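Local coordinates for protein Na-translocating NADH-quinone reductase subunit C NqrC (Shewanella oneidensis, PDB 4XHF) that is the soluble part of a subunit of a sodium-translocating membrane complex and carries flavin mononucleotide covalently in a flavin-binding domain, at residues Pro69-Leu74 / Ala114-Val119; Ser131-Phe136 / Tyr146-Val151; Pro170-Phe175 / Ser218-Thr223; Phe197-Val202 / His212-Val217. One frame throughout, in Å; residues are numbered along the deposited sequence.

Contacts 1 and 2 are buried in the large antiparallel sheet and adjoin, strand 113-123 of contact 1 lying beside strand 129-139 of contact 2; Val-119 CG1 packs on Val-134 CG1 at 3.7 Å. Both are backbone ladders; contact 1 adds aliphatic contacts and a water-bridged Asn-73/Asp-116 pair, contact 2 aliphatic and aromatic packing. Contacts 3 and 4 lie farther out. In contact 4 two short parallel strands pair, partly buried, and the chain leaving 212-217 runs into 218-223, where contact 3 has no hydrogen bond between its segments and a covalently held flavin mononucleotide beside it. Phe-175 CD1 meets Val-217 CG2 at 3.4 Å, joining these two; contacts 1 and 3 have centres about 31 Å apart.

Contact 1 (Pro69-Leu74 / Ala114-Val119); sequences PLLINL and ANDARV
An antiparallel strand pairing, buried in the large sheet, joins Pro-69 to Leu-74 with Ala-114 to Val-119. Leu-70 with Val-119 and Ile-72 with Ala-117 are hydrogen-bonded pairs, alternating with the non-hydrogen-bonded pairs Leu-71/Arg-118 and Asn-73/Asp-116. The ladder runs on past the strand end, where Leu-74 N donates to Asn-115 O at 3.0 Å.

On the apolar face, Val-119 CG2 touches Leu-70 CB at 3.7 Å and Ile-72 CG2 at 3.9 Å, and the Ile-72 and Val-119 side chains cross at about a right angle. Farther along, Leu-74 sets CD2 against Ala-117 CB at 3.8 Å. The other face is mixed. Leu-71 has CG anti to the backbone N (chi1 -173°), which brings CD1 within 3.7 Å of Asp-116 CB. A water donates to Asp-116 OD1 at 2.7 Å and accepts a weak bond from Asn-73 ND2, bridging two groups whose amide and carboxylate planes are 64° apart; Asn-73 OD1 is taken by Thr-76 N.

Phe-243 of helix 241-249 and Phe-240 of the loop before it cover the Ile-72/Val-119 face, while strand 79-80 pairs with 67-73 along its other edge.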
loop_
_atom_site.group_PDB
_atom_site.type_symbol
_atom_site.label_atom_id
_atom_site.label_comp_id
_atom_site.label_asym_id
_atom_site.label_seq_id
_atom_site.Cartn_x
_atom_site.Cartn_y
_atom_site.Cartn_z
ATOM N N PRO A 69 -9.844 -8.555 -6.168
ATOM C CA PRO A 69 -8.396 -8.773 -6.095
ATOM C C PRO A 69 -7.795 -9.046 -7.468
ATOM O O PRO A 69 -8.412 -9.728 -8.287
ATOM C CB PRO A 69 -8.264 -10.001 -5.184
ATOM C CG PRO A 69 -9.564 -10.101 -4.463
ATOM C CD PRO A 69 -10.587 -9.578 -5.416
ATOM N N LEU A 70 -6.605 -8.508 -7.707
ATOM C CA LEU A 70 -5.927 -8.662 -8.986
ATOM C C LEU A 70 -4.446 -8.914 -8.791
ATOM O O LEU A 70 -3.807 -8.282 -7.954
ATOM C CB LEU A 70 -6.110 -7.416 -9.850
ATOM C CG LEU A 70 -7.515 -7.107 -10.355
ATOM C CD1 LEU A 70 -7.551 -5.718 -10.956
ATOM C CD2 LEU A 70 -7.938 -8.139 -11.378
ATOM N N LEU A 71 -3.909 -9.845 -9.570
ATOM C CA LEU A 71 -2.471 -10.024 -9.672
ATOM C C LEU A 71 -2.034 -9.375 -10.976
ATOM O O LEU A 71 -2.492 -9.764 -12.047
ATOM C CB LEU A 71 -2.096 -11.507 -9.635
ATOM C CG LEU A 71 -0.601 -11.832 -9.564
ATOM C CD1 LEU A 71 0.003 -11.344 -8.250
ATOM C CD2 LEU A 71 -0.368 -13.327 -9.750
ATOM N N ILE A 72 -1.163 -8.375 -10.882
ATOM C CA ILE A 72 -0.750 -7.617 -12.055
ATOM C C ILE A 72 0.756 -7.690 -12.253
ATOM O O ILE A 72 1.521 -7.761 -11.291
ATOM C CB ILE A 72 -1.185 -6.132 -11.955
ATOM C CG1 ILE A 72 -0.544 -5.448 -10.745
ATOM C CG2 ILE A 72 -2.701 -6.033 -11.879
ATOM C CD1 ILE A 72 0.664 -4.604 -11.087
ATOM N N ASN A 73 1.168 -7.684 -13.515
ATOM C CA ASN A 73 2.576 -7.615 -13.870
ATOM C C ASN A 73 3.071 -6.181 -13.746
ATOM O O ASN A 73 2.595 -5.289 -14.445
ATOM C CB ASN A 73 2.791 -8.134 -15.290
ATOM C CG ASN A 73 4.253 -8.246 -15.652
ATOM O OD1 ASN A 73 4.898 -7.259 -16.001
ATOM N ND2 ASN A 73 4.786 -9.458 -15.576
ATOM N N LEU A 74 4.026 -5.965 -12.850
ATOM C CA LEU A 74 4.490 -4.619 -12.538
ATOM C C LEU A 74 5.145 -3.923 -13.728
ATOM O O LEU A 74 4.987 -2.717 -13.909
ATOM C CB LEU A 74 5.466 -4.667 -11.361
ATOM C CG LEU A 74 4.821 -4.880 -9.989
ATOM C CD1 LEU A 74 5.864 -5.275 -8.959
ATOM C CD2 LEU A 74 4.083 -3.628 -9.543
ATOM N N ALA A 114 9.447 -8.558 -6.575
ATOM C CA ALA A 114 8.631 -9.529 -7.289
ATOM C C ALA A 114 8.230 -8.974 -8.649
ATOM O O ALA A 114 8.153 -7.761 -8.833
ATOM C CB ALA A 114 7.397 -9.888 -6.480
ATOM N N ASN A 115 7.975 -9.863 -9.602
ATOM C CA ASN A 115 7.532 -9.444 -10.925
ATOM C C ASN A 115 6.065 -9.036 -10.904
ATOM O O ASN A 115 5.660 -8.116 -11.615
ATOM C CB ASN A 115 7.750 -10.562 -11.946
ATOM C CG ASN A 115 9.219 -10.846 -12.194
ATOM O OD1 ASN A 115 10.074 -9.985 -11.988
ATOM N ND2 ASN A 115 9.517 -12.057 -12.646
ATOM N N ASP A 116 5.283 -9.726 -10.077
ATOM C CA ASP A 116 3.851 -9.466 -9.954
ATOM C C ASP A 116 3.495 -8.935 -8.572
ATOM O O ASP A 116 4.098 -9.323 -7.572
ATOM C CB ASP A 116 3.041 -10.739 -10.226
ATOM C CG ASP A 116 3.276 -11.302 -11.615
ATOM O OD1 ASP A 116 3.746 -10.551 -12.495
ATOM O OD2 ASP A 116 2.984 -12.497 -11.825
ATOM N N ALA A 117 2.502 -8.052 -8.530
ATOM C CA ALA A 117 1.978 -7.526 -7.276
ATOM C C ALA A 117 0.477 -7.773 -7.191
ATOM O O ALA A 117 -0.222 -7.747 -8.204
ATOM C CB ALA A 117 2.281 -6.045 -7.156
ATOM N N ARG A 118 -0.009 -8.027 -5.981
ATOM C CA ARG A 118 -1.439 -8.177 -5.751
ATOM C C ARG A 118 -2.043 -6.827 -5.410
ATOM O O ARG A 118 -1.602 -6.171 -4.471
ATOM C CB ARG A 118 -1.712 -9.177 -4.630
ATOM C CG ARG A 118 -3.180 -9.280 -4.239
ATOM C CD ARG A 118 -3.373 -10.300 -3.137
ATOM N NE ARG A 118 -2.544 -9.998 -1.974
ATOM C CZ ARG A 118 -2.279 -10.858 -0.996
ATOM N NH1 ARG A 118 -2.774 -12.087 -1.035
ATOM N NH2 ARG A 118 -1.512 -10.489 0.020
ATOM N N VAL A 119 -3.051 -6.425 -6.176
ATOM C CA VAL A 119 -3.724 -5.152 -5.961
ATOM C C VAL A 119 -5.222 -5.386 -5.827
ATOM O O VAL A 119 -5.719 -6.463 -6.154
ATOM C CB VAL A 119 -3.447 -4.158 -7.110
ATOM C CG1 VAL A 119 -1.963 -3.866 -7.209
ATOM C CG2 VAL A 119 -3.964 -4.698 -8.435
HETATM O O HOH W 1 5.079 -12.305 -14.001
#

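Contact 2 (Ser131-Phe136 / Tyr146-Val151); sequences SVVVPF and YGYVAV
The ring of Phe-136 lies against the strand opposite, with Val-149 CG2 over one face, 3.5 Å from CD1, and the backbone of Tyr-148 at its edge, where CE1 comes within 3.4 Å of Tyr-148 N. Its CG sits between the backbone N and the carbonyl carbon (chi1 79°), a torsion that folds the ring back across Gly-147. Gly-147 has no side chain, and the ring lies close on its backbone, CD1 and CE1 both near Gly-147 C. The second ring, that of Tyr-148, is on the other face of the sheet from Phe-136; it approaches Pro-135 obliquely, its CE1 3.8 Å from Pro-135 CB, and its CB rests on Val-133 CG1. Beyond it Val-133 turns its other methyl, CG2, to Ala-150 CB at 3.8 Å.

Between these two layers of side chains runs the ladder of an antiparallel beta hairpin, in which six backbone N-H...O bonds hold the hydrogen-bonded pairs Val-132/Val-151, Val-134/Val-149 and Phe-136/Gly-147.

Helix 29-48 covers the Val-133, Tyr-148 and Ala-150 face, with Leu-41, Val-45 and Ala-48 among its contacts. Strand 113-123 flanks 129-139 and strand 158-165 flanks 144-151, so both strands of the hairpin have neighbours on their outer sides.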
loop_
_atom_site.group_PDB
_atom_site.type_symbol
_atom_site.label_atom_id
_atom_site.label_comp_id
_atom_site.label_asym_id
_atom_site.label_seq_id
_atom_site.Cartn_x
_atom_site.Cartn_y
_atom_site.Cartn_z
ATOM N N SER A 131 -11.663 3.236 -5.085
ATOM C CA SER A 131 -10.227 3.374 -4.903
ATOM C C SER A 131 -9.514 2.121 -5.381
ATOM O O SER A 131 -10.144 1.098 -5.649
ATOM C CB SER A 131 -9.885 3.645 -3.432
ATOM O OG SER A 131 -10.181 2.524 -2.618
ATOM N N VAL A 132 -8.196 2.219 -5.501
ATOM C CA VAL A 132 -7.357 1.062 -5.762
ATOM C C VAL A 132 -6.356 0.946 -4.622
ATOM O O VAL A 132 -5.591 1.874 -4.359
ATOM C CB VAL A 132 -6.622 1.165 -7.115
ATOM C CG1 VAL A 132 -5.829 -0.107 -7.393
ATOM C CG2 VAL A 132 -7.612 1.423 -8.243
ATOM N N VAL A 133 -6.391 -0.185 -3.927
ATOM C CA VAL A 133 -5.494 -0.429 -2.808
ATOM C C VAL A 133 -4.304 -1.251 -3.284
ATOM O O VAL A 133 -4.476 -2.326 -3.863
ATOM C CB VAL A 133 -6.209 -1.160 -1.657
ATOM C CG1 VAL A 133 -5.314 -1.222 -0.428
ATOM C CG2 VAL A 133 -7.528 -0.469 -1.324
ATOM N N VAL A 134 -3.102 -0.735 -3.040
ATOM C CA VAL A 134 -1.874 -1.409 -3.450
ATOM C C VAL A 134 -0.946 -1.622 -2.258
ATOM O O VAL A 134 -0.908 -0.802 -1.342
ATOM C CB VAL A 134 -1.122 -0.613 -4.539
ATOM C CG1 VAL A 134 -2.004 -0.415 -5.752
ATOM C CG2 VAL A 134 -0.646 0.734 -4.003
ATOM N N PRO A 135 -0.191 -2.730 -2.267
ATOM C CA PRO A 135 0.794 -2.977 -1.213
ATOM C C PRO A 135 2.058 -2.152 -1.410
ATOM O O PRO A 135 2.495 -1.951 -2.543
ATOM C CB PRO A 135 1.092 -4.469 -1.360
ATOM C CG PRO A 135 0.882 -4.736 -2.809
ATOM C CD PRO A 135 -0.263 -3.852 -3.216
ATOM N N PHE A 136 2.633 -1.676 -0.314
ATOM C CA PHE A 136 3.920 -1.007 -0.367
ATOM C C PHE A 136 4.725 -1.433 0.843
ATOM O O PHE A 136 4.166 -1.766 1.888
ATOM C CB PHE A 136 3.755 0.514 -0.402
ATOM C CG PHE A 136 3.462 1.119 0.932
ATOM C CD1 PHE A 136 2.243 0.905 1.549
ATOM C CD2 PHE A 136 4.403 1.904 1.570
ATOM C CE1 PHE A 136 1.967 1.464 2.776
ATOM C CE2 PHE A 136 4.134 2.464 2.799
ATOM C CZ PHE A 136 2.913 2.244 3.403
ATOM N N TYR A 146 5.758 -2.824 6.294
ATOM C CA TYR A 146 4.765 -3.266 5.314
ATOM C C TYR A 146 3.411 -2.609 5.539
ATOM O O TYR A 146 2.986 -2.420 6.677
ATOM C CB TYR A 146 4.593 -4.782 5.375
ATOM C CG TYR A 146 5.814 -5.557 4.965
ATOM C CD1 TYR A 146 6.900 -5.683 5.819
ATOM C CD2 TYR A 146 5.875 -6.179 3.730
ATOM C CE1 TYR A 146 8.016 -6.397 5.447
ATOM C CE2 TYR A 146 6.982 -6.895 3.348
ATOM C CZ TYR A 146 8.051 -7.003 4.208
ATOM O OH TYR A 146 9.160 -7.721 3.822
ATOM N N GLY A 147 2.718 -2.298 4.449
ATOM C CA GLY A 147 1.409 -1.683 4.543
ATOM C C GLY A 147 0.669 -1.635 3.222
ATOM O O GLY A 147 1.080 -2.257 2.241
ATOM N N TYR A 148 -0.433 -0.890 3.210
ATOM C CA TYR A 148 -1.242 -0.691 2.014
ATOM C C TYR A 148 -1.613 0.781 1.871
ATOM O O TYR A 148 -1.826 1.471 2.870
ATOM C CB TYR A 148 -2.513 -1.550 2.062
ATOM C CG TYR A 148 -2.259 -3.041 2.047
ATOM C CD1 TYR A 148 -2.171 -3.743 0.852
ATOM C CD2 TYR A 148 -2.108 -3.750 3.232
ATOM C CE1 TYR A 148 -1.937 -5.106 0.837
ATOM C CE2 TYR A 148 -1.875 -5.113 3.228
ATOM C CZ TYR A 148 -1.790 -5.785 2.027
ATOM O OH TYR A 148 -1.557 -7.141 2.016
ATOM N N VAL A 149 -1.669 1.252 0.627
ATOM C CA VAL A 149 -2.147 2.596 0.314
ATOM C C VAL A 149 -3.326 2.531 -0.648
ATOM O O VAL A 149 -3.227 1.946 -1.728
ATOM C CB VAL A 149 -1.047 3.468 -0.316
ATOM C CG1 VAL A 149 -1.571 4.869 -0.614
ATOM C CG2 VAL A 149 0.154 3.542 0.597
ATOM N N ALA A 150 -4.438 3.137 -0.244
ATOM C CA ALA A 150 -5.608 3.266 -1.101
ATOM C C ALA A 150 -5.566 4.620 -1.791
ATOM O O ALA A 150 -5.448 5.650 -1.131
ATOM C CB ALA A 150 -6.883 3.118 -0.292
ATOM N N VAL A 151 -5.653 4.612 -3.118
ATOM C CA VAL A 151 -5.626 5.844 -3.895
ATOM C C VAL A 151 -6.942 6.006 -4.649
ATOM O O VAL A 151 -7.534 5.025 -5.092
ATOM C CB VAL A 151 -4.438 5.864 -4.890
ATOM C CG1 VAL A 151 -3.119 5.857 -4.137
ATOM C CG2 VAL A 151 -4.502 4.685 -5.849
#

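Contact 3 (Pro170-Phe175 / Ser218-Thr223); sequences PGIGDF and SGATMT. With FMN (flavin mononucleotide), chain E.
Thr-223 OG1 has two polar partners: flavin N3 donates to it, at a modelled N3-OG1 distance of 2.5 Å that is too short to be taken at face value, and it is also hydrogen-bonded to Glu-168 OE1. The same residue uses its backbone N to donate to flavin O2 at 2.8 Å, so one threonine holds two neighbouring positions of the pyrimidine ring. Thr-223 CG2, anti to the backbone N with chi1 -69° for OG1, points instead to the protein and meets Phe-175 CE2 at 3.7 Å.

Ile-172 reaches over the isoalloxazine from the other segment, its CG2 3.3 Å from flavin C10. The same residue meets Ala-220, whose CB lies 3.5 Å from Ile-172 CG2, and Phe-175 closes in on Ala-220 CB with CE2. No hydrogen bond links the two segments directly; they meet by van der Waals contacts.

Ser-218 to Thr-221 spell the SGAT-type attachment motif of flavin-binding domains of this family, and Thr-221 OG1 is joined covalently to the phosphorus of flavin mononucleotide. Ala-220 is the N-cap of helix 221-234, and the helix start supplies backbone N-H groups to the flavin: Thr-221 N donates to O5', and Met-222 N to O4' at 3.2 Å. Gly-219 N reaches the phosphate oxygen O2P at 3.3 Å in a nearly straight bond, 173° at the hydrogen. Thr-169 OG1 adds a further hydrogen bond to the flavin.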
loop_
_atom_site.group_PDB
_atom_site.type_symbol
_atom_site.label_atom_id
_atom_site.label_comp_id
_atom_site.label_asym_id
_atom_site.label_seq_id
_atom_site.Cartn_x
_atom_site.Cartn_y
_atom_site.Cartn_z
ATOM N N PRO A 170 10.205 0.260 19.523
ATOM C CA PRO A 170 8.973 0.687 20.198
ATOM C C PRO A 170 9.181 1.957 21.013
ATOM O O PRO A 170 10.211 2.092 21.674
ATOM C CB PRO A 170 8.636 -0.496 21.113
ATOM C CG PRO A 170 9.356 -1.653 20.540
ATOM C CD PRO A 170 10.609 -1.095 19.938
ATOM N N GLY A 171 8.214 2.868 20.966
ATOM C CA GLY A 171 8.321 4.135 21.664
ATOM C C GLY A 171 8.912 5.224 20.788
ATOM O O GLY A 171 8.788 6.411 21.094
ATOM N N ILE A 172 9.561 4.815 19.700
ATOM C CA ILE A 172 10.129 5.754 18.737
ATOM C C ILE A 172 9.522 5.550 17.349
ATOM O O ILE A 172 8.703 6.351 16.900
ATOM C CB ILE A 172 11.666 5.611 18.636
ATOM C CG1 ILE A 172 12.316 5.645 20.023
ATOM C CG2 ILE A 172 12.241 6.709 17.767
ATOM C CD1 ILE A 172 12.194 6.976 20.750
ATOM N N GLY A 173 9.918 4.471 16.678
ATOM C CA GLY A 173 9.533 4.240 15.296
ATOM C C GLY A 173 8.260 3.436 15.105
ATOM O O GLY A 173 7.873 3.154 13.971
ATOM N N ASP A 174 7.601 3.071 16.201
ATOM C CA ASP A 174 6.400 2.241 16.122
ATOM C C ASP A 174 5.137 3.077 15.939
ATOM O O ASP A 174 4.024 2.566 16.053
ATOM C CB ASP A 174 6.270 1.373 17.375
ATOM C CG ASP A 174 5.925 2.177 18.612
ATOM O OD1 ASP A 174 5.261 1.622 19.514
ATOM O OD2 ASP A 174 6.316 3.362 18.686
ATOM N N PHE A 175 5.313 4.363 15.653
ATOM C CA PHE A 175 4.188 5.246 15.377
ATOM C C PHE A 175 3.494 4.868 14.075
ATOM O O PHE A 175 2.322 5.183 13.876
ATOM C CB PHE A 175 4.656 6.700 15.296
ATOM C CG PHE A 175 5.544 6.987 14.116
ATOM C CD1 PHE A 175 5.000 7.346 12.895
ATOM C CD2 PHE A 175 6.920 6.901 14.230
ATOM C CE1 PHE A 175 5.811 7.610 11.812
ATOM C CE2 PHE A 175 7.737 7.165 13.149
ATOM C CZ PHE A 175 7.181 7.519 11.937
ATOM N N SER A 218 8.432 13.693 15.711
ATOM C CA SER A 218 9.704 14.171 16.247
ATOM C C SER A 218 10.345 13.112 17.136
ATOM O O SER A 218 9.660 12.448 17.916
ATOM C CB SER A 218 9.502 15.473 17.026
ATOM O OG SER A 218 10.723 16.174 17.182
ATOM N N GLY A 219 11.657 12.947 16.998
ATOM C CA GLY A 219 12.383 11.910 17.707
ATOM C C GLY A 219 12.399 10.603 16.936
ATOM O O GLY A 219 13.123 9.672 17.293
ATOM N N ALA A 220 11.594 10.537 15.878
ATOM C CA ALA A 220 11.506 9.348 15.036
ATOM C C ALA A 220 11.402 9.743 13.565
ATOM O O ALA A 220 10.506 9.293 12.851
ATOM C CB ALA A 220 10.314 8.503 15.440
ATOM N N THR A 221 12.328 10.584 13.121
ATOM C CA THR A 221 12.290 11.126 11.769
ATOM C C THR A 221 12.766 10.114 10.731
ATOM O O THR A 221 12.247 10.068 9.617
ATOM C CB THR A 221 13.151 12.400 11.670
ATOM O OG1 THR A 221 12.723 13.343 12.660
ATOM C CG2 THR A 221 13.031 13.037 10.292
ATOM N N MET A 222 13.750 9.299 11.099
ATOM C CA MET A 222 14.369 8.377 10.154
ATOM C C MET A 222 13.389 7.301 9.692
ATOM O O MET A 222 13.416 6.884 8.535
ATOM C CB MET A 222 15.606 7.730 10.779
ATOM C CG MET A 222 16.763 8.698 10.990
ATOM S SD MET A 222 17.412 9.378 9.448
ATOM C CE MET A 222 18.144 7.922 8.707
ATOM N N THR A 223 12.527 6.853 10.600
ATOM C CA THR A 223 11.484 5.896 10.253
ATOM C C THR A 223 10.541 6.512 9.227
ATOM O O THR A 223 10.183 5.874 8.237
ATOM C CB THR A 223 10.682 5.457 11.497
ATOM O OG1 THR A 223 11.516 4.653 12.335
ATOM C CG2 THR A 223 9.448 4.645 11.113
HETATM N N1 FMN E . 14.545 7.068 15.071
HETATM C C2 FMN E . 13.628 6.548 14.073
HETATM O O2 FMN E . 13.214 7.240 13.235
HETATM N N3 FMN E . 13.225 5.139 14.129
HETATM C C4 FMN E . 13.736 4.298 15.139
HETATM O O4 FMN E . 13.415 3.166 15.180
HETATM C C4A FMN E . 14.697 4.835 16.166
HETATM N N5 FMN E . 15.220 3.997 17.181
HETATM C C5A FMN E . 16.147 4.550 18.159
HETATM C C6 FMN E . 16.659 3.710 19.161
HETATM C C7 FMN E . 17.597 4.164 20.058
HETATM C C7M FMN E . 18.164 3.201 21.077
HETATM C C8 FMN E . 17.993 5.503 20.023
HETATM C C8M FMN E . 19.183 6.028 20.878
HETATM C C9 FMN E . 17.414 6.394 19.053
HETATM C C9A FMN E . 16.519 5.914 18.089
HETATM N N10 FMN E . 15.980 6.770 17.040
HETATM C C10 FMN E . 15.057 6.204 16.087
HETATM C "C1'" FMN E . 16.340 8.234 16.934
HETATM C "C2'" FMN E . 17.164 8.524 15.692
HETATM O "O2'" FMN E . 18.495 8.186 15.952
HETATM C "C3'" FMN E . 17.098 10.008 15.336
HETATM O "O3'" FMN E . 17.527 10.749 16.441
HETATM C "C4'" FMN E . 15.669 10.429 14.932
HETATM O "O4'" FMN E . 15.200 9.604 13.903
HETATM C "C5'" FMN E . 15.634 11.878 14.440
HETATM O "O5'" FMN E . 14.290 12.298 14.458
HETATM P P FMN E . 13.891 13.674 13.746
HETATM O O1P FMN E . 15.157 14.302 12.997
HETATM O O2P FMN E . 13.335 14.710 14.829
#

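Contact 4 (Phe197-Val202 / His212-Val217); sequences FAMRLV and HGVDAV
A two-stranded parallel sheet in the FMN-binding domain is formed where strand 200-202 pairs with strand 213-215, shortly before the chain reaches the flavin attachment segment. Four backbone bonds hold it: Arg-200 N to His-212 O, Val-214 N to Arg-200 O (the longest, 3.3 Å), Val-202 N to Val-214 O, and Ala-216 N to Val-202 O at 2.8 Å. A water donates to both Val-202 O and Asp-215 OD1, and Asp-215 OD1 also accepts from Val-206 N.

At the start of the pairing Ala-198 CB lies over one face of the His-212 imidazole, 3.8 Å from its centroid and 17° off the normal, a CH-pi contact. The ring's rotation is fixed at its edge by ND1, hydrogen-bonded to Gln-189 O. Met-199 is bent at both chi2 and chi3 (-65° and -62°), which brings CE toward Val-214 CG2, in a modelled contact tighter than usual and so doubtful in detail. Leu-201 lies on the same side, with CB 4.3 Å from Ala-216 CB.

Trp-185 covers Met-199 and Val-214, and Trp-181 of helix 179-182 packs on Leu-201. Helix 221-234 flanks strand 200-202, Gln-228 accepting from Leu-201 N.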
loop_
_atom_site.group_PDB
_atom_site.type_symbol
_atom_site.label_atom_id
_atom_site.label_comp_id
_atom_site.label_asym_id
_atom_site.label_seq_id
_atom_site.Cartn_x
_atom_site.Cartn_y
_atom_site.Cartn_z
ATOM N N PHE A 197 6.595 12.587 -7.989
ATOM C CA PHE A 197 6.323 12.266 -6.593
ATOM C C PHE A 197 6.719 13.440 -5.700
ATOM O O PHE A 197 7.828 13.964 -5.819
ATOM C CB PHE A 197 7.077 11.000 -6.188
ATOM C CG PHE A 197 6.756 10.520 -4.808
ATOM C CD1 PHE A 197 5.691 9.667 -4.589
ATOM C CD2 PHE A 197 7.526 10.915 -3.728
ATOM C CE1 PHE A 197 5.396 9.221 -3.319
ATOM C CE2 PHE A 197 7.236 10.472 -2.457
ATOM C CZ PHE A 197 6.169 9.623 -2.252
ATOM N N ALA A 198 5.815 13.845 -4.809
ATOM C CA ALA A 198 5.964 15.108 -4.087
ATOM C C ALA A 198 5.779 14.992 -2.574
ATOM O O ALA A 198 6.023 15.956 -1.848
ATOM C CB ALA A 198 4.979 16.129 -4.645
ATOM N N MET A 199 5.345 13.829 -2.094
ATOM C CA MET A 199 5.107 13.647 -0.663
ATOM C C MET A 199 6.392 13.819 0.145
ATOM O O MET A 199 7.414 13.204 -0.158
ATOM C CB MET A 199 4.507 12.268 -0.380
ATOM C CG MET A 199 3.095 12.070 -0.903
ATOM S SD MET A 199 1.848 13.122 -0.133
ATOM C CE MET A 199 1.925 12.606 1.579
ATOM N N ARG A 200 6.324 14.664 1.170
ATOM C CA ARG A 200 7.444 14.897 2.075
ATOM C C ARG A 200 6.946 14.936 3.512
ATOM O O ARG A 200 5.940 15.583 3.803
ATOM C CB ARG A 200 8.157 16.212 1.740
ATOM C CG ARG A 200 8.711 16.295 0.330
ATOM C CD ARG A 200 9.892 15.364 0.133
ATOM N NE ARG A 200 10.411 15.429 -1.231
ATOM C CZ ARG A 200 9.948 14.714 -2.254
ATOM N NH1 ARG A 200 8.944 13.862 -2.087
ATOM N NH2 ARG A 200 10.495 14.852 -3.455
ATOM N N LEU A 201 7.643 14.244 4.409
ATOM C CA LEU A 201 7.325 14.331 5.830
ATOM C C LEU A 201 7.934 15.600 6.413
ATOM O O LEU A 201 9.121 15.872 6.228
ATOM C CB LEU A 201 7.819 13.096 6.582
ATOM C CG LEU A 201 6.743 12.025 6.761
ATOM C CD1 LEU A 201 6.426 11.347 5.437
ATOM C CD2 LEU A 201 7.169 11.011 7.800
ATOM N N VAL A 202 7.105 16.367 7.116
ATOM C CA VAL A 202 7.459 17.712 7.552
ATOM C C VAL A 202 7.501 17.811 9.068
ATOM O O VAL A 202 6.629 17.285 9.760
ATOM C CB VAL A 202 6.454 18.749 7.009
ATOM C CG1 VAL A 202 6.836 20.160 7.436
ATOM C CG2 VAL A 202 6.362 18.655 5.494
ATOM N N HIS A 212 0.918 17.925 0.079
ATOM C CA HIS A 212 2.018 16.980 -0.113
ATOM C C HIS A 212 2.792 16.742 1.182
ATOM O O HIS A 212 3.851 16.116 1.168
ATOM C CB HIS A 212 2.978 17.483 -1.193
ATOM C CG HIS A 212 2.328 17.714 -2.520
ATOM N ND1 HIS A 212 1.729 16.704 -3.241
ATOM C CD2 HIS A 212 2.189 18.839 -3.260
ATOM C CE1 HIS A 212 1.244 17.199 -4.366
ATOM N NE2 HIS A 212 1.511 18.492 -4.401
ATOM N N GLY A 213 2.261 17.242 2.293
ATOM C CA GLY A 213 2.944 17.163 3.573
ATOM C C GLY A 213 2.266 16.247 4.572
ATOM O O GLY A 213 1.039 16.188 4.637
ATOM N N VAL A 214 3.076 15.526 5.345
ATOM C CA VAL A 214 2.586 14.705 6.451
ATOM C C VAL A 214 3.451 14.961 7.675
ATOM O O VAL A 214 4.671 15.073 7.563
ATOM C CB VAL A 214 2.610 13.198 6.120
ATOM C CG1 VAL A 214 1.953 12.395 7.240
ATOM C CG2 VAL A 214 1.918 12.931 4.797
ATOM N N ASP A 215 2.819 15.043 8.842
ATOM C CA ASP A 215 3.542 15.337 10.071
ATOM C C ASP A 215 4.573 14.261 10.388
ATOM O O ASP A 215 4.240 13.083 10.520
ATOM C CB ASP A 215 2.577 15.474 11.251
ATOM C CG ASP A 215 1.750 16.740 11.185
ATOM O OD1 ASP A 215 2.287 17.816 11.522
ATOM O OD2 ASP A 215 0.562 16.658 10.812
ATOM N N ALA A 216 5.829 14.676 10.495
ATOM C CA ALA A 216 6.872 13.806 11.009
ATOM C C ALA A 216 6.672 13.640 12.507
ATOM O O ALA A 216 6.204 14.558 13.179
ATOM C CB ALA A 216 8.244 14.379 10.711
ATOM N N VAL A 217 7.011 12.467 13.025
ATOM C CA VAL A 217 6.963 12.226 14.460
ATOM C C VAL A 217 8.330 12.540 15.055
ATOM O O VAL A 217 9.270 11.757 14.913
ATOM C CB VAL A 217 6.555 10.778 14.771
ATOM C CG1 VAL A 217 6.593 10.512 16.268
ATOM C CG2 VAL A 217 5.167 10.507 14.223
HETATM O O HOH W 2 5.092 18.568 11.464
#